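Local coordinates for protein mediator of RNA polymerase II transcription subunit 18 (PDB 3C0T) that serves as a component of the Mediator complex, a coactivator that conveys information from gene-specific regulators to the basal RNA polymerase II transcription machinery, at residues S23-G28 with K193-A198; T136-Y141 with W165-Y170. All coordinates share one frame; numbering follows the deposited sequence.

Contact 1: S23-G28 with K193-A198; sequences SKTLDG and KTLLSA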
ATOM      1  N   SER A  23      -7.778  -7.714 -16.236  1.00 51.70           N
ATOM      2  CA  SER A  23      -6.868  -8.184 -17.283  1.00 54.53           C
ATOM      3  C   SER A  23      -7.447  -7.924 -18.660  1.00 55.10           C
ATOM      4  O   SER A  23      -6.716  -7.806 -19.641  1.00 54.48           O
ATOM      5  CB  SER A  23      -6.584  -9.684 -17.138  1.00 55.07           C
ATOM      6  OG  SER A  23      -5.671  -9.934 -16.085  1.00 59.22           O
ATOM      7  N   LYS A  24      -8.767  -7.847 -18.725  1.00 57.23           N
ATOM      8  CA  LYS A  24      -9.445  -7.603 -19.983  1.00 59.86           C
ATOM      9  C   LYS A  24      -9.431  -6.118 -20.346  1.00 60.61           C
ATOM     10  O   LYS A  24      -9.401  -5.773 -21.526  1.00 61.13           O
ATOM     11  CB  LYS A  24     -10.888  -8.106 -19.897  1.00 62.30           C
ATOM     12  CG  LYS A  24     -11.787  -7.668 -21.046  1.00 67.56           C
ATOM     13  CD  LYS A  24     -13.196  -8.224 -20.869  1.00 72.40           C
ATOM     14  CE  LYS A  24     -14.218  -7.494 -21.743  1.00 75.91           C
ATOM     15  NZ  LYS A  24     -14.443  -6.080 -21.293  1.00 77.93           N
ATOM     16  N   THR A  25      -9.432  -5.242 -19.341  1.00 58.44           N
ATOM     17  CA  THR A  25      -9.455  -3.809 -19.606  1.00 57.03           C
ATOM     18  C   THR A  25      -8.165  -3.024 -19.373  1.00 56.28           C
ATOM     19  O   THR A  25      -8.016  -1.928 -19.913  1.00 57.82           O
ATOM     20  CB  THR A  25     -10.575  -3.115 -18.799  1.00 56.71           C
ATOM     21  OG1 THR A  25     -10.234  -3.104 -17.410  1.00 58.28           O
ATOM     22  CG2 THR A  25     -11.889  -3.853 -18.974  1.00 58.21           C
ATOM     23  N   LEU A  26      -7.231  -3.569 -18.596  1.00 53.55           N
ATOM     24  CA  LEU A  26      -5.992  -2.850 -18.306  1.00 50.86           C
ATOM     25  C   LEU A  26      -4.736  -3.560 -18.777  1.00 51.11           C
ATOM     26  O   LEU A  26      -4.788  -4.697 -19.243  1.00 51.71           O
ATOM     27  CB  LEU A  26      -5.867  -2.616 -16.798  1.00 48.51           C
ATOM     28  CG  LEU A  26      -7.059  -1.972 -16.093  1.00 48.31           C
ATOM     29  CD1 LEU A  26      -6.773  -1.855 -14.607  1.00 46.06           C
ATOM     30  CD2 LEU A  26      -7.318  -0.596 -16.691  1.00 47.22           C
ATOM     31  N   ASP A  27      -3.605  -2.874 -18.658  1.00 50.49           N
ATOM     32  CA  ASP A  27      -2.328  -3.467 -19.014  1.00 51.37           C
ATOM     33  C   ASP A  27      -1.753  -4.105 -17.745  1.00 52.90           C
ATOM     34  O   ASP A  27      -2.025  -3.652 -16.625  1.00 50.46           O
ATOM     35  CB  ASP A  27      -1.358  -2.412 -19.556  1.00 53.36           C
ATOM     36  CG  ASP A  27      -1.791  -1.854 -20.914  1.00 57.18           C
ATOM     37  OD1 ASP A  27      -2.420  -2.597 -21.706  1.00 57.63           O
ATOM     38  OD2 ASP A  27      -1.489  -0.674 -21.196  1.00 57.94           O
ATOM     39  N   GLY A  28      -0.958  -5.152 -17.924  1.00 52.93           N
ATOM     40  CA  GLY A  28      -0.379  -5.842 -16.791  1.00 53.72           C
ATOM     41  C   GLY A  28      -0.932  -7.253 -16.770  1.00 54.67           C
ATOM     42  O   GLY A  28      -1.411  -7.729 -17.796  1.00 56.54           O
ATOM     43  N   LYS A 193     -11.489   5.297 -13.113  1.00 47.94           N
ATOM     44  CA  LYS A 193     -12.656   5.067 -12.272  1.00 48.93           C
ATOM     45  C   LYS A 193     -13.855   4.570 -13.081  1.00 51.12           C
ATOM     46  O   LYS A 193     -14.471   3.562 -12.721  1.00 51.66           O
ATOM     47  CB  LYS A 193     -13.043   6.352 -11.538  1.00 51.13           C
ATOM     48  CG  LYS A 193     -14.190   6.208 -10.539  1.00 52.32           C
ATOM     49  CD  LYS A 193     -14.640   7.580 -10.052  1.00 57.62           C
ATOM     50  CE  LYS A 193     -15.331   7.521  -8.693  1.00 61.26           C
ATOM     51  NZ  LYS A 193     -16.550   6.665  -8.693  1.00 64.48           N
ATOM     52  N   THR A 194     -14.202   5.263 -14.165  1.00 50.75           N
ATOM     53  CA  THR A 194     -15.350   4.823 -14.947  1.00 52.55           C
ATOM     54  C   THR A 194     -15.019   3.531 -15.680  1.00 52.53           C
ATOM     55  O   THR A 194     -15.897   2.710 -15.936  1.00 53.31           O
ATOM     56  CB  THR A 194     -15.853   5.912 -15.963  1.00 53.09           C
ATOM     57  OG1 THR A 194     -15.589   5.494 -17.307  1.00 54.10           O
ATOM     58  CG2 THR A 194     -15.193   7.232 -15.703  1.00 51.31           C
ATOM     59  N   LEU A 195     -13.751   3.334 -16.007  1.00 51.61           N
ATOM     60  CA  LEU A 195     -13.369   2.102 -16.685  1.00 53.21           C
ATOM     61  C   LEU A 195     -13.569   0.882 -15.761  1.00 52.64           C
ATOM     62  O   LEU A 195     -13.832  -0.217 -16.244  1.00 54.20           O
ATOM     63  CB  LEU A 195     -11.906   2.161 -17.131  1.00 52.82           C
ATOM     64  CG  LEU A 195     -11.575   1.746 -18.567  1.00 54.32           C
ATOM     65  CD1 LEU A 195     -10.081   1.460 -18.670  1.00 53.44           C
ATOM     66  CD2 LEU A 195     -12.359   0.522 -18.954  1.00 54.58           C
ATOM     67  N   LEU A 196     -13.460   1.078 -14.446  1.00 50.49           N
ATOM     68  CA  LEU A 196     -13.609  -0.022 -13.482  1.00 51.89           C
ATOM     69  C   LEU A 196     -14.928   0.002 -12.711  1.00 52.10           C
ATOM     70  O   LEU A 196     -15.177  -0.870 -11.873  1.00 50.58           O
ATOM     71  CB  LEU A 196     -12.476  -0.002 -12.441  1.00 50.72           C
ATOM     72  CG  LEU A 196     -11.000   0.123 -12.829  1.00 50.86           C
ATOM     73  CD1 LEU A 196     -10.159  -0.283 -11.631  1.00 48.25           C
ATOM     74  CD2 LEU A 196     -10.671  -0.748 -14.022  1.00 49.89           C
ATOM     75  N   SER A 197     -15.757   1.005 -12.985  1.00 51.87           N
ATOM     76  CA  SER A 197     -17.037   1.164 -12.298  1.00 50.60           C
ATOM     77  C   SER A 197     -18.009   0.020 -12.533  1.00 50.47           C
ATOM     78  O   SER A 197     -18.953  -0.157 -11.769  1.00 50.94           O
ATOM     79  CB  SER A 197     -17.699   2.470 -12.734  1.00 50.74           C
ATOM     80  OG  SER A 197     -17.946   2.453 -14.134  1.00 50.81           O
ATOM     81  N   ALA A 198     -17.793  -0.744 -13.597  1.00 51.52           N
ATOM     82  CA  ALA A 198     -18.676  -1.863 -13.910  1.00 53.99           C
ATOM     83  C   ALA A 198     -18.485  -3.015 -12.935  1.00 55.34           C
ATOM     84  O   ALA A 198     -19.352  -3.883 -12.827  1.00 55.94           O
ATOM     85  CB  ALA A 198     -18.429  -2.351 -15.338  1.00 52.87           C
TER

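Contact 2: T136-Y141 with W165-Y170; sequences TTVRIY and WILHVY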
ATOM      1  N   THR A 136      -1.784   5.633 -14.768  1.00 49.23           N
ATOM      2  CA  THR A 136      -2.077   5.437 -13.357  1.00 49.82           C
ATOM      3  C   THR A 136      -1.791   3.973 -13.053  1.00 48.60           C
ATOM      4  O   THR A 136      -1.694   3.147 -13.965  1.00 49.60           O
ATOM      5  CB  THR A 136      -3.556   5.726 -13.015  1.00 50.25           C
ATOM      6  OG1 THR A 136      -4.372   4.665 -13.526  1.00 53.51           O
ATOM      7  CG2 THR A 136      -4.002   7.042 -13.621  1.00 47.54           C
ATOM      8  N   THR A 137      -1.651   3.656 -11.774  1.00 47.33           N
ATOM      9  CA  THR A 137      -1.383   2.297 -11.349  1.00 45.08           C
ATOM     10  C   THR A 137      -2.574   1.800 -10.551  1.00 45.07           C
ATOM     11  O   THR A 137      -3.137   2.530  -9.728  1.00 44.29           O
ATOM     12  CB  THR A 137      -0.132   2.227 -10.450  1.00 47.60           C
ATOM     13  OG1 THR A 137       1.019   2.631 -11.199  1.00 51.21           O
ATOM     14  CG2 THR A 137       0.083   0.804  -9.932  1.00 47.59           C
ATOM     15  N   VAL A 138      -2.984   0.567 -10.808  1.00 43.26           N
ATOM     16  CA  VAL A 138      -4.086   0.003 -10.060  1.00 45.16           C
ATOM     17  C   VAL A 138      -3.589  -1.296  -9.458  1.00 46.06           C
ATOM     18  O   VAL A 138      -3.223  -2.242 -10.162  1.00 47.64           O
ATOM     19  CB  VAL A 138      -5.330  -0.200 -10.943  1.00 46.39           C
ATOM     20  CG1 VAL A 138      -4.916  -0.336 -12.373  1.00 51.22           C
ATOM     21  CG2 VAL A 138      -6.123  -1.399 -10.477  1.00 44.84           C
ATOM     22  N   ARG A 139      -3.553  -1.309  -8.133  1.00 44.81           N
ATOM     23  CA  ARG A 139      -3.073  -2.448  -7.376  1.00 44.33           C
ATOM     24  C   ARG A 139      -4.220  -3.109  -6.609  1.00 43.79           C
ATOM     25  O   ARG A 139      -5.040  -2.427  -5.989  1.00 43.76           O
ATOM     26  CB  ARG A 139      -1.979  -1.958  -6.413  1.00 44.81           C
ATOM     27  CG  ARG A 139      -1.520  -2.969  -5.388  1.00 48.30           C
ATOM     28  CD  ARG A 139      -0.538  -2.360  -4.384  1.00 48.26           C
ATOM     29  NE  ARG A 139       0.760  -2.045  -4.977  1.00 48.17           N
ATOM     30  CZ  ARG A 139       1.901  -2.041  -4.293  1.00 48.05           C
ATOM     31  NH1 ARG A 139       1.899  -2.328  -2.997  1.00 44.14           N
ATOM     32  NH2 ARG A 139       3.051  -1.782  -4.908  1.00 47.54           N
ATOM     33  N   ILE A 140      -4.306  -4.435  -6.691  1.00 40.89           N
ATOM     34  CA  ILE A 140      -5.322  -5.179  -5.957  1.00 38.77           C
ATOM     35  C   ILE A 140      -4.488  -6.069  -5.041  1.00 39.46           C
ATOM     36  O   ILE A 140      -3.687  -6.884  -5.504  1.00 38.00           O
ATOM     37  CB  ILE A 140      -6.248  -5.998  -6.904  1.00 36.07           C
ATOM     38  CG1 ILE A 140      -7.335  -6.700  -6.086  1.00 35.83           C
ATOM     39  CG2 ILE A 140      -5.446  -6.978  -7.734  1.00 37.93           C
ATOM     40  CD1 ILE A 140      -8.468  -7.259  -6.938  1.00 34.34           C
ATOM     41  N   TYR A 141      -4.655  -5.899  -3.735  1.00 40.26           N
ATOM     42  CA  TYR A 141      -3.827  -6.644  -2.796  1.00 41.35           C
ATOM     43  C   TYR A 141      -4.480  -7.057  -1.496  1.00 41.35           C
ATOM     44  O   TYR A 141      -5.590  -6.651  -1.165  1.00 43.20           O
ATOM     45  CB  TYR A 141      -2.591  -5.814  -2.436  1.00 37.62           C
ATOM     46  CG  TYR A 141      -2.910  -4.590  -1.597  1.00 38.83           C
ATOM     47  CD1 TYR A 141      -3.359  -3.404  -2.188  1.00 40.74           C
ATOM     48  CD2 TYR A 141      -2.767  -4.613  -0.208  1.00 41.44           C
ATOM     49  CE1 TYR A 141      -3.655  -2.278  -1.420  1.00 40.31           C
ATOM     50  CE2 TYR A 141      -3.064  -3.490   0.572  1.00 40.89           C
ATOM     51  CZ  TYR A 141      -3.507  -2.325  -0.039  1.00 43.17           C
ATOM     52  OH  TYR A 141      -3.793  -1.206   0.728  1.00 42.56           O
ATOM     53  N   TRP A 165     -10.015  -8.130  -0.683  1.00 43.86           N
ATOM     54  CA  TRP A 165      -8.820  -7.637  -1.351  1.00 42.67           C
ATOM     55  C   TRP A 165      -9.028  -6.138  -1.448  1.00 43.10           C
ATOM     56  O   TRP A 165     -10.163  -5.671  -1.585  1.00 42.48           O
ATOM     57  CB  TRP A 165      -8.687  -8.215  -2.752  1.00 42.63           C
ATOM     58  CG  TRP A 165      -8.282  -9.651  -2.773  1.00 44.11           C
ATOM     59  CD1 TRP A 165      -9.082 -10.731  -2.549  1.00 43.63           C
ATOM     60  CD2 TRP A 165      -6.969 -10.167  -3.028  1.00 42.72           C
ATOM     61  NE1 TRP A 165      -8.351 -11.893  -2.648  1.00 43.79           N
ATOM     62  CE2 TRP A 165      -7.051 -11.577  -2.940  1.00 44.33           C
ATOM     63  CE3 TRP A 165      -5.732  -9.578  -3.321  1.00 41.20           C
ATOM     64  CZ2 TRP A 165      -5.941 -12.412  -3.139  1.00 42.76           C
ATOM     65  CZ3 TRP A 165      -4.622 -10.411  -3.520  1.00 44.64           C
ATOM     66  CH2 TRP A 165      -4.739 -11.814  -3.426  1.00 43.43           C
ATOM     67  N   ILE A 166      -7.944  -5.381  -1.360  1.00 41.53           N
ATOM     68  CA  ILE A 166      -8.041  -3.933  -1.449  1.00 40.76           C
ATOM     69  C   ILE A 166      -7.645  -3.497  -2.849  1.00 42.80           C
ATOM     70  O   ILE A 166      -6.652  -3.982  -3.401  1.00 42.09           O
ATOM     71  CB  ILE A 166      -7.120  -3.247  -0.411  1.00 39.00           C
ATOM     72  CG1 ILE A 166      -7.621  -3.553   1.001  1.00 38.15           C
ATOM     73  CG2 ILE A 166      -7.077  -1.730  -0.646  1.00 38.00           C
ATOM     74  CD1 ILE A 166      -6.759  -2.973   2.096  1.00 39.24           C
ATOM     75  N   LEU A 167      -8.442  -2.602  -3.428  1.00 43.39           N
ATOM     76  CA  LEU A 167      -8.177  -2.070  -4.761  1.00 44.87           C
ATOM     77  C   LEU A 167      -7.709  -0.638  -4.571  1.00 44.42           C
ATOM     78  O   LEU A 167      -8.492   0.218  -4.160  1.00 45.67           O
ATOM     79  CB  LEU A 167      -9.447  -2.070  -5.618  1.00 46.70           C
ATOM     80  CG  LEU A 167      -9.437  -2.880  -6.922  1.00 50.25           C
ATOM     81  CD1 LEU A 167     -10.627  -2.462  -7.758  1.00 51.50           C
ATOM     82  CD2 LEU A 167      -8.168  -2.640  -7.716  1.00 48.99           C
ATOM     83  N   HIS A 168      -6.440  -0.377  -4.871  1.00 43.64           N
ATOM     84  CA  HIS A 168      -5.865   0.957  -4.714  1.00 43.67           C
ATOM     85  C   HIS A 168      -5.407   1.509  -6.063  1.00 43.67           C
ATOM     86  O   HIS A 168      -4.521   0.943  -6.708  1.00 43.30           O
ATOM     87  CB  HIS A 168      -4.678   0.886  -3.745  1.00 44.74           C
ATOM     88  CG  HIS A 168      -4.053   2.214  -3.437  1.00 48.36           C
ATOM     89  ND1 HIS A 168      -2.939   2.341  -2.636  1.00 49.27           N
ATOM     90  CD2 HIS A 168      -4.383   3.470  -3.819  1.00 49.21           C
ATOM     91  CE1 HIS A 168      -2.609   3.616  -2.537  1.00 47.15           C
ATOM     92  NE2 HIS A 168      -3.468   4.323  -3.247  1.00 48.61           N
ATOM     93  N   VAL A 169      -6.019   2.611  -6.489  1.00 42.90           N
ATOM     94  CA  VAL A 169      -5.661   3.239  -7.757  1.00 43.34           C
ATOM     95  C   VAL A 169      -4.956   4.552  -7.440  1.00 43.96           C
ATOM     96  O   VAL A 169      -5.468   5.368  -6.669  1.00 46.40           O
ATOM     97  CB  VAL A 169      -6.909   3.525  -8.622  1.00 42.96           C
ATOM     98  CG1 VAL A 169      -6.481   4.057  -9.989  1.00 40.29           C
ATOM     99  CG2 VAL A 169      -7.731   2.245  -8.781  1.00 43.96           C
ATOM    100  N   TYR A 170      -3.788   4.765  -8.034  1.00 42.25           N
ATOM    101  CA  TYR A 170      -3.044   5.976  -7.741  1.00 44.78           C
ATOM    102  C   TYR A 170      -2.077   6.405  -8.828  1.00 46.47           C
ATOM    103  O   TYR A 170      -1.783   5.661  -9.763  1.00 45.08           O
ATOM    104  CB  TYR A 170      -2.239   5.796  -6.445  1.00 44.95           C
ATOM    105  CG  TYR A 170      -1.193   4.696  -6.528  1.00 46.66           C
ATOM    106  CD1 TYR A 170      -1.535   3.358  -6.327  1.00 47.14           C
ATOM    107  CD2 TYR A 170       0.132   4.990  -6.859  1.00 47.29           C
ATOM    108  CE1 TYR A 170      -0.584   2.336  -6.459  1.00 47.82           C
ATOM    109  CE2 TYR A 170       1.086   3.980  -6.997  1.00 45.55           C
ATOM    110  CZ  TYR A 170       0.720   2.654  -6.799  1.00 48.69           C
ATOM    111  OH  TYR A 170       1.653   1.644  -6.976  1.00 50.64           O
TER
HETATM  112  O   HOH W   1       1.083   5.560 -11.551  1.00 53.00           O

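Contact 1: S23-G28 with K193-A198
Beside L195 and L196, whose methyl groups meet T25 and L26, the carbonyl oxygen of T194 is gripped twice by S197. The stronger grip is the bond from S197 OG to T194 O, 2.7 Å, with the hydroxyl lying well off the C=O direction (117° at the oxygen) and tilted from the carbonyl plane. The backbone N of S197 adds a weak bond to the same oxygen. Across the contact itself there is no hydrogen bond, and four residues, T25 and L26 against L195 and L196, touch in four pairs through side-chain atoms. T25 and L195 have the nearest CA atoms of the two segments, 7.7 Å apart, and T25 CB meets L195 CD2 at 4.1 Å. The hydroxyl of T25 is polar but spends its bond within its own helix, on the carbonyl of S21; with chi1 near 70°, OG1 sits between the backbone N and the carbonyl carbon, where L196 CD2 approaches it at 4.1 Å without bonding.

L26 divides its two branches between the two leucines opposite. Its CD2 reaches L195 CD1 at 4.0 Å, the side chain running antiparallel alongside that of L195, while its CD1 meets L196 CD2 at 4.1 Å almost perpendicularly. L196 CD2 therefore serves two neighbours, T25 OG1 and L26 CD1. Because L26 is where the backbone leaves helical angles, the turn from helix 15-25 into strand 27-41 sets this buried leucine between L195 and L196 and the Y131 and F133 side chains of strand 118-133. F133 also touches L195, and L202 touches L196, so the apolar patch extends beyond the two segments. The result is a small leucine-rich junction in which two helices on the outside of the curled antiparallel sheet of the Med18 fold meet near their C-terminal ends.

Contact 2: T136-Y141 with W165-Y170
V138 and L167 lie side by side on the tightly packed face of this strand pair, V138 CG2 touching L167 CD2 at 3.7 Å. The same L167 methyl lies 4.0 Å from I140 CB, and V169 CG2 closes on V138 CB at 4.1 Å. Helix 179-196 covers V169, and L26 and C200 reach V138 and L167, so V138, I140, L167 and V169 form a buried, apolar face.

The opposite face is mixed: its T137, R139, H168 and Y170 part is looser and partly exposed, its Y141 and I166 end buried. R139 forms salt bridges with E34 and E130, and a water bonds to T137 OG1 at 3.0 Å. Two tyrosines lean across the strands. Y170 offers a face to T137 CB, 4.0 Å from the ring centroid. Y141 does likewise to I166 CB at 3.9 Å, 21° off the ring normal; its chi1 of 69° holds CG between the backbone N and the carbonyl carbon and swings the ring over the partner strand. H168 CB comes to the edge of that ring, 4.1 Å from CE1, and a chain of another protein packs on Y141 and I166. With an alanine in place of Y141, I166 would probably lose the ring over its CB and CG2, leaving a gap beside H168 and in the packing against the other chain.

Between the two faces, six N-H...O bonds pair T137 with Y170, R139 with H168 and Y141 with I166. It is a regular antiparallel ladder in the wall of the Med18 sheet, which curls as in the CYTH clan to which the family is assigned.

Contact 2 is a wall segment of the curled sheet, its centre about 8 Å from the centre of the chain, whereas that of contact 1 is about 19 Å away, where helical ends are laid against that wall. Their chemistry follows their places: a full backbone ladder with an apolar face and a mixed one that carries salt bridges and tyrosine rings in contact 2, sparse contacts, mostly of leucine methyls, and no cross-segment hydrogen bond in contact 1. Buried area differs likewise, 723 against 167 Å². L26 packs on V138, so the contacts touch, and helix 179-196, which ends in contact 1, also covers V169 of contact 2. Along the chain, contact 2 nests inside the loop closed by contact 1.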